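PDB 2PLI: magnesium and cobalt efflux protein CorC from Neisseria meningitidis, which probably takes part in the transport of magnesium and cobalt ions, this chain being its C-terminal transporter-associated domain. Local coordinates for residues H13-S16 with W20-H23; V74-A77 with L82-L85; Y39-A44 with V51-G56; T33-E38 with G68-T73; L55-L58 with G62-V65. All blocks are in the same frame, centred on the assembly; numbering follows the deposited sequence.

Interaction 1. Residues H13-S16 with W20-H23; sequences HAVS and WRIH. With ZN (zinc ion), chain G.
His13 and Arg21 form an antiparallel hydrogen-bonded pair where strand 12-14 folds back on strand 19-23 as a beta hairpin. His13 N gives its hydrogen to Arg21 O at 2.9 Å, and Arg21 N answers to His13 O at 2.8 Å. From this rung the His13 side chain runs alongside that of Arg21, for the two share a sheet face and both start with CG anti to the backbone N (chi1 -178° for His13). Its CB lies 3.6 Å from Arg21 O. Farther out, CD2 comes 3.8 Å from Arg21 NH1, at the imidazole edge near its plane, ring and guanidinium being 26° apart. ND1 is hydrogen-bonded to Asp10 OD2, which helps fix the rotation of the ring. NE2 ends the path on a zinc ion at 2.0 Å, beside two water ligands. Val15, at the corner of the chain, lays CG1 over one face of the Arg21 guanidinium, 3.7 Å from NH2, an apolar cover that does not compete for the in-plane N-H groups. On the sheet face of Ala14 and Trp20, the small Ala14 CB rests 3.8 Å from Trp20 CD1, and the bulky indole goes on to meet Phe34 and Phe35 edge-to-face. With NE2 committed to the metal, the ring hydrogen should lie on ND1 toward the Asp10 carboxylate, which would make the imidazole a stronger donor to zinc.

Interaction 2. Residues V74-A77 with L82-L85; sequences VARA and LHTL
Arg76 and His83 stack flat on one another across the beta hairpin of strands 70-77 and 82-89, at a place where each strand carries a classic beta bulge. The guanidinium of Arg76 lies over one face of the imidazole with centres 3.8 Å apart and planes at 9°. NH1 is its nearest atom, 3.4 Å from His83 CG and offset toward the rim of the ring. The arginine, a long chain with a flat end, spans the distance by extending from CG to NE, with CG anti to the backbone N (chi1 -176°). His83 NE2 also makes a weak hydrogen bond to Asp78, and both residues bind zinc together with Glu42 of a neighbouring subunit.

Thr84, third in the surface it loses to the partner strand, faces both Ala75 and Arg76 in one bulge and shares the other with His83, opposite Arg76. Its carbonyl O accepts from Ala75 N at 2.8 Å and Arg76 N at 3.2 Å, both from the same face of its plane. Beta-branched, as strands readily accept, it holds OG1 3.8 Å from Arg76 CB. On the other sheet face, Val74 CG1 touches Leu82 CD1 at 3.5 Å, and Leu82 and Leu85 go on to pack against helix 47-55. Arg76 O is gripped twice, by His83 N at 2.9 Å and by Thr84 N at 3.1 Å, the latter on a lone pair.

Interaction 3. Residues Y39-A44 with V51-G56; sequences YSSEEA and VIQELG. With ZN (zinc ion), chain B.
The carboxylate of Glu43 and the amide of Gln53 meet steeply, their planes 72° apart, as the loop 39-44 passes helix 47-55. Glu43 OE2 does not aim at the polar end of the amide but at the aliphatic shank, 3.2 Å from Gln53 CG. At the far end of the amide, Gln53 NE2 gives a hydrogen to Glu54 OE2 at 3.2 Å, on the anti side of that oxygen and with the carboxylate atom 20° out of the amide plane; this bond helps fix the turn of the amide group. Its other end, OE1, faces Ser41 OG. Their separation of 2.4 Å is too short to be taken at face value, so the hydrogen bond there is likely but its length doubtful. Gln53 reaches across with CG anti to the backbone N (chi1 167°) and an extended chain, and a long neutral amide suits a site that needs a donor at one end and an acceptor at the other. Ala44 is small enough to sit beside it, CB 4.1 Å from Gln53 OE1.

Next door, Glu42, its chain bent at chi2, carries its carboxylate off from the helix and binds zinc through OE2 at 2.3 Å, the site being completed by two waters and by Asp78 and His83 of the fourth subunit. Ser41 OG, finally, accepts from Glu43 N at 3.0 Å and Ala44 N at 2.8 Å, the pattern of an ST turn extended to an ST motif.

Interaction 4. Residues T33-E38 with G68-T73; sequences TFFGTE and GGLQFT
Thr37 divides its two branches between a polar and an apolar neighbour: OG1 is hydrogen-bonded to Asn32 OD1, while the methyl CG2 faces Leu70 CD1 at 4.1 Å. Threonine suits a spot with one partner of each kind, and its side chain crosses that of Leu70 at about a right angle. The same leucine methyl does most of its work on Phe35. Leu70 CD1 stands over one face of that ring, 3.7 Å from its centroid and 15° off the normal, a CH-pi contact. CG of Phe35 is its nearest atom, also at 3.7 Å, and the second methyl, Leu70 CD2, adds a touch on Phe35 CD1 at 4.0 Å. Phe34 CD2 lies against the opposite face of the ring.

This is the packing of helix 28-35 against the five-stranded antiparallel sheet, through the start of strand 70-77, where Phe35 also packs on Ile22 of strand 19-23. Just beyond, Gly36 takes positive phi (72°), readily adopted by glycine, as the chain leaves the helix and swings Thr37 round toward Leu70. The carbonyl O of Phe35 is held by Arg89 NH2 from strand 82-89, and Phe35 packs on Ser17 of the second subunit.

Interaction 5. Residues L55-L58 with G62-V65; sequences LGHL and GEKV. With ZN (zinc ion), chain F.
A zinc ion ties the two segments together at the surface, bound by His57 NE2 and Glu63 OE2, each 2.0 Å from the metal. The two side chains come from opposite directions, with imidazole and carboxylate planes 31° apart. The second carboxylate oxygen, Glu63 OE1, lies at the edge of the ring, 3.3 Å from His57 NE2, whose lone pair is already given to zinc. OE1 also leans on the zinc at a longer 2.7 Å, so the carboxylate binds unevenly through both oxygens. A water 2.4 Å from the zinc is a further ligand. His57 starts with CG between the backbone N and the carbonyl carbon (chi1 64°), which turns the ring back over its own chain and lets ND1 make a weak hydrogen bond of 3.1 Å to Leu55 O. Glu63 has a second hold: Val60 N is hydrogen-bonded to the same OE2 that binds the metal.

The site clasps the connection between helix 47-55 and strand 64-67, an outermost strand of the sheet within this chain. Gly56 marks the helix end with a positive phi of 93°, a shape in which any side chain would collide with the carbonyl O of Leu55, which calls for glycine. Beside the metal site, Leu55 supplies the apolar part. Its CD2 lies 3.8 Å from Val65 CB and 3.7 Å from the carbonyl O of Lys64. Val65 points its CB toward Leu55, and its side chain also touches Val51 and Glu54 of the helix, while Lys64 points its CB away and sends NZ to a weak hydrogen bond with Gln71 OE1.

How the interactions relate
From the N terminus, interaction 1 closes the short turn of the first hairpin before any other contact opens. Interaction 4 then draws the widest loop, from the end of helix 28-35 to strand 70-77, and two smaller loops fall within it: interaction 3 returns the interhelical linker to helix 47-55, and interaction 5 starts at the end of that helix, sharing Leu55 and Gly56, and closes on strand 64-67. Interaction 2 follows as the last hairpin. None of the loops truly cross. Backbone bonds join the pieces into one sheet: Ile22 to Leu85 links interactions 1 and 2, while Val74 to Gly62 and Glu63 links interactions 2 and 5.

Interaction 1. Residues H13-S16 with W20-H23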
loop_
_atom_site.group_PDB
_atom_site.type_symbol
_atom_site.label_atom_id
_atom_site.label_comp_id
_atom_site.label_asym_id
_atom_site.label_seq_id
_atom_site.Cartn_x
_atom_site.Cartn_y
_atom_site.Cartn_z
ATOM N N HIS A 13 2.607 1.819 9.583
ATOM C CA HIS A 13 2.271 0.700 10.466
ATOM C C HIS A 13 1.571 1.195 11.686
ATOM O O HIS A 13 2.129 1.978 12.421
ATOM C CB HIS A 13 3.536 0.013 10.890
ATOM C CG HIS A 13 3.287 -1.166 11.745
ATOM N ND1 HIS A 13 2.491 -2.220 11.331
ATOM C CD2 HIS A 13 3.722 -1.468 12.984
ATOM C CE1 HIS A 13 2.419 -3.104 12.314
ATOM N NE2 HIS A 13 3.157 -2.664 13.321
ATOM N N ALA A 14 0.354 0.754 11.921
ATOM C CA ALA A 14 -0.335 1.190 13.119
ATOM C C ALA A 14 0.210 0.407 14.303
ATOM O O ALA A 14 -0.021 -0.797 14.384
ATOM C CB ALA A 14 -1.840 0.965 12.990
ATOM N N VAL A 15 0.859 1.087 15.232
ATOM C CA VAL A 15 1.360 0.449 16.427
ATOM C C VAL A 15 0.254 0.288 17.460
ATOM O O VAL A 15 0.332 -0.574 18.366
ATOM C CB VAL A 15 2.574 1.196 17.012
ATOM C CG1 VAL A 15 3.729 1.223 16.003
ATOM C CG2 VAL A 15 2.235 2.587 17.424
ATOM N N SER A 16 -0.722 1.189 17.352
ATOM C CA SER A 16 -2.033 1.119 17.983
ATOM C C SER A 16 -3.039 1.862 17.118
ATOM O O SER A 16 -2.693 2.437 16.061
ATOM C CB SER A 16 -1.961 1.715 19.378
ATOM O OG SER A 16 -1.616 3.089 19.331
ATOM N N TRP A 20 1.086 5.714 14.482
ATOM C CA TRP A 20 1.652 5.044 13.340
ATOM C C TRP A 20 3.156 5.217 13.228
ATOM O O TRP A 20 3.667 6.339 13.326
ATOM C CB TRP A 20 1.009 5.594 12.050
ATOM C CG TRP A 20 -0.462 5.505 12.079
ATOM C CD1 TRP A 20 -1.213 4.447 11.688
ATOM C CD2 TRP A 20 -1.384 6.498 12.551
ATOM N NE1 TRP A 20 -2.548 4.697 11.901
ATOM C CE2 TRP A 20 -2.678 5.942 12.453
ATOM C CE3 TRP A 20 -1.255 7.795 13.062
ATOM C CZ2 TRP A 20 -3.821 6.641 12.831
ATOM C CZ3 TRP A 20 -2.421 8.487 13.466
ATOM C CH2 TRP A 20 -3.667 7.907 13.333
ATOM N N ARG A 21 3.862 4.126 12.962
ATOM C CA ARG A 21 5.275 4.218 12.671
ATOM C C ARG A 21 5.418 4.231 11.164
ATOM O O ARG A 21 4.876 3.327 10.489
ATOM C CB ARG A 21 6.035 3.037 13.260
ATOM C CG ARG A 21 7.546 3.230 13.069
ATOM C CD ARG A 21 8.347 2.041 13.617
ATOM N NE ARG A 21 8.098 1.786 15.016
ATOM C CZ ARG A 21 7.438 0.725 15.490
ATOM N NH1 ARG A 21 6.939 -0.214 14.672
ATOM N NH2 ARG A 21 7.264 0.603 16.793
ATOM N N ILE A 22 6.099 5.243 10.631
ATOM C CA ILE A 22 6.097 5.454 9.179
ATOM C C ILE A 22 7.524 5.474 8.609
ATOM O O ILE A 22 8.379 6.229 9.076
ATOM C CB ILE A 22 5.402 6.816 8.837
ATOM C CG1 ILE A 22 3.973 6.853 9.384
ATOM C CG2 ILE A 22 5.386 7.070 7.317
ATOM C CD1 ILE A 22 3.201 8.142 9.099
ATOM N N HIS A 23 7.749 4.656 7.585
ATOM C CA HIS A 23 9.002 4.664 6.845
ATOM C C HIS A 23 9.111 6.010 6.171
ATOM O O HIS A 23 8.211 6.439 5.471
ATOM C CB HIS A 23 9.036 3.574 5.775
ATOM C CG HIS A 23 9.140 2.188 6.316
ATOM N ND1 HIS A 23 9.513 1.116 5.531
ATOM C CD2 HIS A 23 8.886 1.685 7.545
ATOM C CE1 HIS A 23 9.496 0.017 6.263
ATOM N NE2 HIS A 23 9.126 0.336 7.484
HETATM ZN ZN ZN G . 3.675 -3.663 15.007
HETATM O O HOH W 1 4.589 -5.284 14.131
HETATM O O HOH W 2 4.549 -2.273 16.237
#

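Interaction 2. Residues V74-A77 with L82-L85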
loop_
_atom_site.group_PDB
_atom_site.type_symbol
_atom_site.label_atom_id
_atom_site.label_comp_id
_atom_site.label_asym_id
_atom_site.label_seq_id
_atom_site.Cartn_x
_atom_site.Cartn_y
_atom_site.Cartn_z
ATOM N N VAL A 74 10.515 12.482 14.856
ATOM C CA VAL A 74 11.592 11.644 14.310
ATOM C C VAL A 74 11.924 10.479 15.218
ATOM O O VAL A 74 12.285 10.700 16.373
ATOM C CB VAL A 74 12.855 12.510 14.035
ATOM C CG1 VAL A 74 13.969 11.643 13.499
ATOM C CG2 VAL A 74 12.503 13.681 13.055
ATOM N N ALA A 75 11.804 9.244 14.716
ATOM C CA ALA A 75 12.119 8.011 15.477
ATOM C C ALA A 75 13.483 7.386 15.191
ATOM O O ALA A 75 14.099 6.765 16.061
ATOM C CB ALA A 75 11.040 6.983 15.221
ATOM N N ARG A 76 13.911 7.463 13.933
ATOM C CA ARG A 76 15.260 7.010 13.580
ATOM C C ARG A 76 15.807 7.940 12.543
ATOM O O ARG A 76 15.210 8.158 11.502
ATOM C CB ARG A 76 15.270 5.564 13.067
ATOM C CG ARG A 76 16.676 5.049 12.790
ATOM C CD ARG A 76 16.662 3.652 12.187
ATOM N NE ARG A 76 17.938 3.375 11.517
ATOM C CZ ARG A 76 18.059 2.955 10.258
ATOM N NH1 ARG A 76 16.982 2.706 9.500
ATOM N NH2 ARG A 76 19.263 2.732 9.769
ATOM N N ALA A 77 16.998 8.465 12.813
ATOM C CA ALA A 77 17.691 9.311 11.850
ATOM C C ALA A 77 19.170 9.276 12.165
ATOM O O ALA A 77 19.564 9.005 13.292
ATOM C CB ALA A 77 17.164 10.797 11.944
ATOM N N LEU A 82 16.986 10.603 7.211
ATOM C CA LEU A 82 15.878 10.419 8.121
ATOM C C LEU A 82 15.230 9.113 7.661
ATOM O O LEU A 82 14.867 8.987 6.484
ATOM C CB LEU A 82 14.910 11.606 7.919
ATOM C CG LEU A 82 13.543 11.562 8.540
ATOM C CD1 LEU A 82 13.597 11.311 10.029
ATOM C CD2 LEU A 82 12.803 12.875 8.196
ATOM N N HIS A 83 15.108 8.163 8.592
ATOM C CA HIS A 83 14.618 6.845 8.293
ATOM C C HIS A 83 13.174 6.528 8.724
ATOM O O HIS A 83 12.444 5.840 8.006
ATOM C CB HIS A 83 15.580 5.829 8.873
ATOM C CG HIS A 83 16.908 5.796 8.183
ATOM N ND1 HIS A 83 17.051 5.304 6.910
ATOM C CD2 HIS A 83 18.157 6.111 8.604
ATOM C CE1 HIS A 83 18.326 5.347 6.554
ATOM N NE2 HIS A 83 19.008 5.823 7.571
ATOM N N THR A 84 12.780 6.950 9.919
ATOM C CA THR A 84 11.487 6.582 10.490
ATOM C C THR A 84 10.890 7.716 11.273
ATOM O O THR A 84 11.593 8.440 11.995
ATOM C CB THR A 84 11.664 5.369 11.444
ATOM O OG1 THR A 84 12.504 4.388 10.767
ATOM C CG2 THR A 84 10.320 4.759 11.797
ATOM N N LEU A 85 9.574 7.802 11.170
ATOM C CA LEU A 85 8.768 8.801 11.887
ATOM C C LEU A 85 7.705 8.080 12.724
ATOM O O LEU A 85 7.285 6.988 12.381
ATOM C CB LEU A 85 8.051 9.692 10.879
ATOM C CG LEU A 85 8.951 10.503 9.936
ATOM C CD1 LEU A 85 8.185 10.978 8.769
ATOM C CD2 LEU A 85 9.600 11.666 10.743
#

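Interaction 3. Residues Y39-A44 with V51-G56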
loop_
_atom_site.group_PDB
_atom_site.type_symbol
_atom_site.label_atom_id
_atom_site.label_comp_id
_atom_site.label_asym_id
_atom_site.label_seq_id
_atom_site.Cartn_x
_atom_site.Cartn_y
_atom_site.Cartn_z
ATOM N N TYR A 39 -1.252 16.855 1.398
ATOM C CA TYR A 39 0.095 17.321 1.331
ATOM C C TYR A 39 0.586 17.352 -0.089
ATOM O O TYR A 39 0.225 16.533 -0.925
ATOM C CB TYR A 39 1.005 16.393 2.096
ATOM C CG TYR A 39 0.718 16.233 3.562
ATOM C CD1 TYR A 39 0.415 17.306 4.370
ATOM C CD2 TYR A 39 0.835 14.990 4.170
ATOM C CE1 TYR A 39 0.203 17.147 5.730
ATOM C CE2 TYR A 39 0.648 14.840 5.511
ATOM C CZ TYR A 39 0.299 15.906 6.293
ATOM O OH TYR A 39 0.116 15.686 7.645
ATOM N N SER A 40 1.448 18.313 -0.345
ATOM C CA SER A 40 1.966 18.487 -1.670
ATOM C C SER A 40 3.218 19.310 -1.488
ATOM O O SER A 40 3.250 20.213 -0.667
ATOM C CB SER A 40 0.901 19.201 -2.508
ATOM O OG SER A 40 1.442 19.875 -3.599
ATOM N N SER A 41 4.260 18.971 -2.229
ATOM C CA SER A 41 5.476 19.759 -2.215
ATOM C C SER A 41 5.930 19.921 -3.642
ATOM O O SER A 41 5.673 19.074 -4.493
ATOM C CB SER A 41 6.552 19.064 -1.376
ATOM O OG SER A 41 7.795 19.748 -1.441
ATOM N N GLU A 42 6.566 21.045 -3.907
ATOM C CA GLU A 42 7.207 21.228 -5.172
ATOM C C GLU A 42 8.520 20.451 -5.202
ATOM O O GLU A 42 8.971 20.045 -6.272
ATOM C CB GLU A 42 7.443 22.718 -5.389
ATOM C CG GLU A 42 6.152 23.478 -5.584
ATOM C CD GLU A 42 5.561 23.256 -6.964
ATOM O OE1 GLU A 42 6.332 23.107 -7.937
ATOM O OE2 GLU A 42 4.325 23.260 -7.076
ATOM N N GLU A 43 9.121 20.252 -4.031
ATOM C CA GLU A 43 10.503 19.794 -3.923
ATOM C C GLU A 43 10.680 18.470 -3.163
ATOM O O GLU A 43 11.812 17.970 -3.083
ATOM C CB GLU A 43 11.344 20.890 -3.246
ATOM C CG GLU A 43 11.155 20.974 -1.723
ATOM C CD GLU A 43 11.647 22.275 -1.083
ATOM O OE1 GLU A 43 12.120 23.190 -1.795
ATOM O OE2 GLU A 43 11.560 22.367 0.167
ATOM N N ALA A 44 9.595 17.947 -2.577
ATOM C CA ALA A 44 9.616 16.673 -1.836
ATOM C C ALA A 44 8.650 15.679 -2.449
ATOM O O ALA A 44 7.540 16.033 -2.817
ATOM C CB ALA A 44 9.248 16.886 -0.370
ATOM N N VAL A 51 8.997 16.334 5.851
ATOM C CA VAL A 51 9.450 16.691 7.204
ATOM C C VAL A 51 10.698 17.538 7.150
ATOM O O VAL A 51 10.809 18.528 7.847
ATOM C CB VAL A 51 9.639 15.454 8.043
ATOM C CG1 VAL A 51 10.372 15.772 9.312
ATOM C CG2 VAL A 51 8.228 14.837 8.352
ATOM N N ILE A 52 11.665 17.152 6.338
ATOM C CA ILE A 52 12.917 17.910 6.216
ATOM C C ILE A 52 12.613 19.318 5.677
ATOM O O ILE A 52 13.207 20.306 6.147
ATOM C CB ILE A 52 13.908 17.140 5.341
ATOM C CG1 ILE A 52 14.438 15.881 6.048
ATOM C CG2 ILE A 52 15.085 18.008 4.940
ATOM C CD1 ILE A 52 15.217 14.931 5.150
ATOM N N GLN A 53 11.725 19.418 4.698
ATOM C CA GLN A 53 11.287 20.728 4.153
ATOM C C GLN A 53 10.707 21.616 5.240
ATOM O O GLN A 53 11.066 22.784 5.337
ATOM C CB GLN A 53 10.293 20.560 3.006
ATOM C CG GLN A 53 9.515 21.847 2.545
ATOM C CD GLN A 53 8.284 21.494 1.699
ATOM O OE1 GLN A 53 8.407 20.809 0.678
ATOM N NE2 GLN A 53 7.082 21.861 2.181
ATOM N N GLU A 54 9.802 21.071 6.039
ATOM C CA GLU A 54 9.087 21.857 7.046
ATOM C C GLU A 54 9.962 22.222 8.235
ATOM O O GLU A 54 9.799 23.307 8.799
ATOM C CB GLU A 54 7.878 21.121 7.555
ATOM C CG GLU A 54 6.799 20.932 6.502
ATOM C CD GLU A 54 6.044 22.210 6.197
ATOM O OE1 GLU A 54 5.769 23.003 7.123
ATOM O OE2 GLU A 54 5.728 22.422 5.016
ATOM N N LEU A 55 10.875 21.335 8.620
ATOM C CA LEU A 55 11.871 21.670 9.667
ATOM C C LEU A 55 13.028 22.532 9.180
ATOM O O LEU A 55 13.666 23.228 10.001
ATOM C CB LEU A 55 12.452 20.434 10.337
ATOM C CG LEU A 55 11.477 19.734 11.263
ATOM C CD1 LEU A 55 12.001 18.345 11.755
ATOM C CD2 LEU A 55 11.123 20.615 12.456
ATOM N N GLY A 56 13.338 22.473 7.891
ATOM C CA GLY A 56 14.437 23.258 7.317
ATOM C C GLY A 56 15.785 22.580 7.241
ATOM O O GLY A 56 16.737 23.138 6.684
HETATM ZN ZN ZN B . 3.932 23.197 -9.331
HETATM O O HOH W 3 4.726 25.264 -9.987
HETATM O O HOH W 4 2.521 22.591 -7.886
#

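Interaction 4. Residues T33-E38 with G68-T73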
loop_
_atom_site.group_PDB
_atom_site.type_symbol
_atom_site.label_atom_id
_atom_site.label_comp_id
_atom_site.label_asym_id
_atom_site.label_seq_id
_atom_site.Cartn_x
_atom_site.Cartn_y
_atom_site.Cartn_z
ATOM N N THR A 33 -3.503 9.192 0.813
ATOM C CA THR A 33 -4.560 8.179 0.738
ATOM C C THR A 33 -4.870 7.638 2.126
ATOM O O THR A 33 -6.045 7.474 2.495
ATOM C CB THR A 33 -4.153 7.079 -0.239
ATOM O OG1 THR A 33 -3.984 7.680 -1.516
ATOM C CG2 THR A 33 -5.213 5.997 -0.346
ATOM N N PHE A 34 -3.807 7.394 2.889
ATOM C CA PHE A 34 -3.938 6.760 4.197
ATOM C C PHE A 34 -4.633 7.648 5.198
ATOM O O PHE A 34 -5.518 7.185 5.958
ATOM C CB PHE A 34 -2.576 6.298 4.694
ATOM C CG PHE A 34 -2.638 5.480 5.967
ATOM C CD1 PHE A 34 -2.636 4.064 5.900
ATOM C CD2 PHE A 34 -2.659 6.081 7.222
ATOM C CE1 PHE A 34 -2.650 3.296 7.035
ATOM C CE2 PHE A 34 -2.678 5.324 8.352
ATOM C CZ PHE A 34 -2.716 3.929 8.284
ATOM N N PHE A 35 -4.284 8.933 5.195
ATOM C CA PHE A 35 -4.736 9.842 6.218
ATOM C C PHE A 35 -5.811 10.808 5.776
ATOM O O PHE A 35 -6.384 11.498 6.605
ATOM C CB PHE A 35 -3.568 10.669 6.755
ATOM C CG PHE A 35 -2.622 9.884 7.603
ATOM C CD1 PHE A 35 -2.973 9.501 8.884
ATOM C CD2 PHE A 35 -1.380 9.506 7.122
ATOM C CE1 PHE A 35 -2.123 8.749 9.650
ATOM C CE2 PHE A 35 -0.516 8.769 7.889
ATOM C CZ PHE A 35 -0.883 8.366 9.146
ATOM N N GLY A 36 -6.073 10.880 4.492
ATOM C CA GLY A 36 -6.993 11.901 3.969
ATOM C C GLY A 36 -6.434 13.326 3.975
ATOM O O GLY A 36 -7.195 14.319 3.856
ATOM N N THR A 37 -5.122 13.443 4.080
ATOM C CA THR A 37 -4.382 14.702 3.967
ATOM C C THR A 37 -4.243 15.104 2.496
ATOM O O THR A 37 -4.494 14.316 1.588
ATOM C CB THR A 37 -3.012 14.575 4.654
ATOM O OG1 THR A 37 -2.359 13.380 4.189
ATOM C CG2 THR A 37 -3.178 14.473 6.181
ATOM N N GLU A 38 -3.828 16.349 2.280
ATOM C CA GLU A 38 -3.618 16.875 0.947
ATOM C C GLU A 38 -2.255 17.546 0.857
ATOM O O GLU A 38 -2.098 18.667 0.329
ATOM C CB GLU A 38 -4.757 17.850 0.601
ATOM C CG GLU A 38 -6.101 17.175 0.372
ATOM C CD GLU A 38 -7.231 18.181 0.191
ATOM O OE1 GLU A 38 -6.955 19.335 -0.218
ATOM O OE2 GLU A 38 -8.401 17.815 0.465
ATOM N N GLY A 68 -0.309 20.045 8.778
ATOM C CA GLY A 68 -1.726 19.781 8.706
ATOM C C GLY A 68 -2.151 19.270 10.073
ATOM O O GLY A 68 -1.741 19.815 11.121
ATOM N N GLY A 69 -2.956 18.229 10.085
ATOM C CA GLY A 69 -3.512 17.747 11.343
ATOM C C GLY A 69 -2.733 16.581 11.928
ATOM O O GLY A 69 -3.270 15.855 12.755
ATOM N N LEU A 70 -1.493 16.403 11.486
ATOM C CA LEU A 70 -0.650 15.303 11.945
ATOM C C LEU A 70 0.634 15.837 12.578
ATOM O O LEU A 70 1.245 16.775 12.055
ATOM C CB LEU A 70 -0.261 14.369 10.801
ATOM C CG LEU A 70 -1.360 13.569 10.117
ATOM C CD1 LEU A 70 -0.752 12.680 9.024
ATOM C CD2 LEU A 70 -2.180 12.757 11.112
ATOM N N GLN A 71 1.051 15.209 13.672
ATOM C CA GLN A 71 2.345 15.493 14.307
ATOM C C GLN A 71 3.274 14.345 13.969
ATOM O O GLN A 71 2.912 13.155 14.159
ATOM C CB GLN A 71 2.198 15.564 15.819
ATOM C CG GLN A 71 3.549 15.786 16.498
ATOM C CD GLN A 71 3.460 15.691 17.987
ATOM O OE1 GLN A 71 3.065 16.655 18.655
ATOM N NE2 GLN A 71 3.809 14.529 18.537
ATOM N N PHE A 72 4.445 14.675 13.458
ATOM C CA PHE A 72 5.455 13.683 13.122
ATOM C C PHE A 72 6.616 13.901 14.048
ATOM O O PHE A 72 7.124 15.025 14.110
ATOM C CB PHE A 72 5.949 13.865 11.702
ATOM C CG PHE A 72 4.917 13.614 10.682
ATOM C CD1 PHE A 72 4.644 12.344 10.248
ATOM C CD2 PHE A 72 4.135 14.658 10.216
ATOM C CE1 PHE A 72 3.632 12.101 9.323
ATOM C CE2 PHE A 72 3.149 14.456 9.281
ATOM C CZ PHE A 72 2.867 13.171 8.830
ATOM N N THR A 73 7.048 12.853 14.724
ATOM C CA THR A 73 8.246 12.918 15.542
ATOM C C THR A 73 9.283 12.028 14.919
ATOM O O THR A 73 9.005 10.917 14.534
ATOM C CB THR A 73 7.981 12.477 17.012
ATOM O OG1 THR A 73 6.905 13.251 17.554
ATOM C CG2 THR A 73 9.228 12.679 17.872
#

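Interaction 5. Residues L55-L58 with G62-V65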
loop_
_atom_site.group_PDB
_atom_site.type_symbol
_atom_site.label_atom_id
_atom_site.label_comp_id
_atom_site.label_asym_id
_atom_site.label_seq_id
_atom_site.Cartn_x
_atom_site.Cartn_y
_atom_site.Cartn_z
ATOM N N LEU A 55 10.875 21.335 8.620
ATOM C CA LEU A 55 11.871 21.670 9.667
ATOM C C LEU A 55 13.028 22.532 9.180
ATOM O O LEU A 55 13.666 23.228 10.001
ATOM C CB LEU A 55 12.452 20.434 10.337
ATOM C CG LEU A 55 11.477 19.734 11.263
ATOM C CD1 LEU A 55 12.001 18.345 11.755
ATOM C CD2 LEU A 55 11.123 20.615 12.456
ATOM N N GLY A 56 13.338 22.473 7.891
ATOM C CA GLY A 56 14.437 23.258 7.317
ATOM C C GLY A 56 15.785 22.580 7.241
ATOM O O GLY A 56 16.737 23.138 6.684
ATOM N N HIS A 57 15.880 21.377 7.814
ATOM C CA HIS A 57 17.154 20.670 7.928
ATOM C C HIS A 57 16.900 19.221 8.220
ATOM O O HIS A 57 15.758 18.850 8.484
ATOM C CB HIS A 57 17.978 21.264 9.059
ATOM C CG HIS A 57 17.347 21.098 10.426
ATOM N ND1 HIS A 57 16.302 21.887 10.875
ATOM C CD2 HIS A 57 17.662 20.274 11.457
ATOM C CE1 HIS A 57 15.994 21.536 12.116
ATOM N NE2 HIS A 57 16.801 20.558 12.496
ATOM N N LEU A 58 17.959 18.409 8.095
ATOM C CA LEU A 58 17.895 16.992 8.469
ATOM C C LEU A 58 17.825 16.900 9.988
ATOM O O LEU A 58 18.785 17.253 10.668
ATOM C CB LEU A 58 19.144 16.276 7.955
ATOM C CG LEU A 58 19.324 14.814 8.397
ATOM C CD1 LEU A 58 18.149 13.994 7.926
ATOM C CD2 LEU A 58 20.634 14.254 7.854
ATOM N N GLY A 62 13.717 12.603 17.976
ATOM C CA GLY A 62 13.008 13.380 18.959
ATOM C C GLY A 62 12.456 14.681 18.446
ATOM O O GLY A 62 11.560 15.258 19.082
ATOM N N GLU A 63 12.972 15.190 17.314
ATOM C CA GLU A 63 12.418 16.434 16.757
ATOM C C GLU A 63 11.013 16.197 16.236
ATOM O O GLU A 63 10.707 15.119 15.737
ATOM C CB GLU A 63 13.259 17.012 15.642
ATOM C CG GLU A 63 14.581 17.384 16.076
ATOM C CD GLU A 63 15.261 18.352 15.122
ATOM O OE1 GLU A 63 14.672 19.428 14.744
ATOM O OE2 GLU A 63 16.376 17.996 14.771
ATOM N N LYS A 64 10.156 17.185 16.416
ATOM C CA LYS A 64 8.782 17.061 15.989
ATOM C C LYS A 64 8.390 18.203 15.077
ATOM O O LYS A 64 8.927 19.337 15.181
ATOM C CB LYS A 64 7.832 16.953 17.158
ATOM C CG LYS A 64 7.575 18.176 17.943
ATOM C CD LYS A 64 6.388 17.911 18.945
ATOM C CE LYS A 64 5.702 19.195 19.375
ATOM N NZ LYS A 64 4.664 18.963 20.461
ATOM N N VAL A 65 7.435 17.893 14.206
ATOM C CA VAL A 65 6.829 18.883 13.346
ATOM C C VAL A 65 5.347 18.603 13.132
ATOM O O VAL A 65 4.939 17.459 12.926
ATOM C CB VAL A 65 7.645 19.072 12.018
ATOM C CG1 VAL A 65 7.587 17.840 11.213
ATOM C CG2 VAL A 65 7.192 20.304 11.270
HETATM ZN ZN ZN F . 17.295 19.762 14.306
HETATM O O HOH W 5 19.530 19.052 14.242
#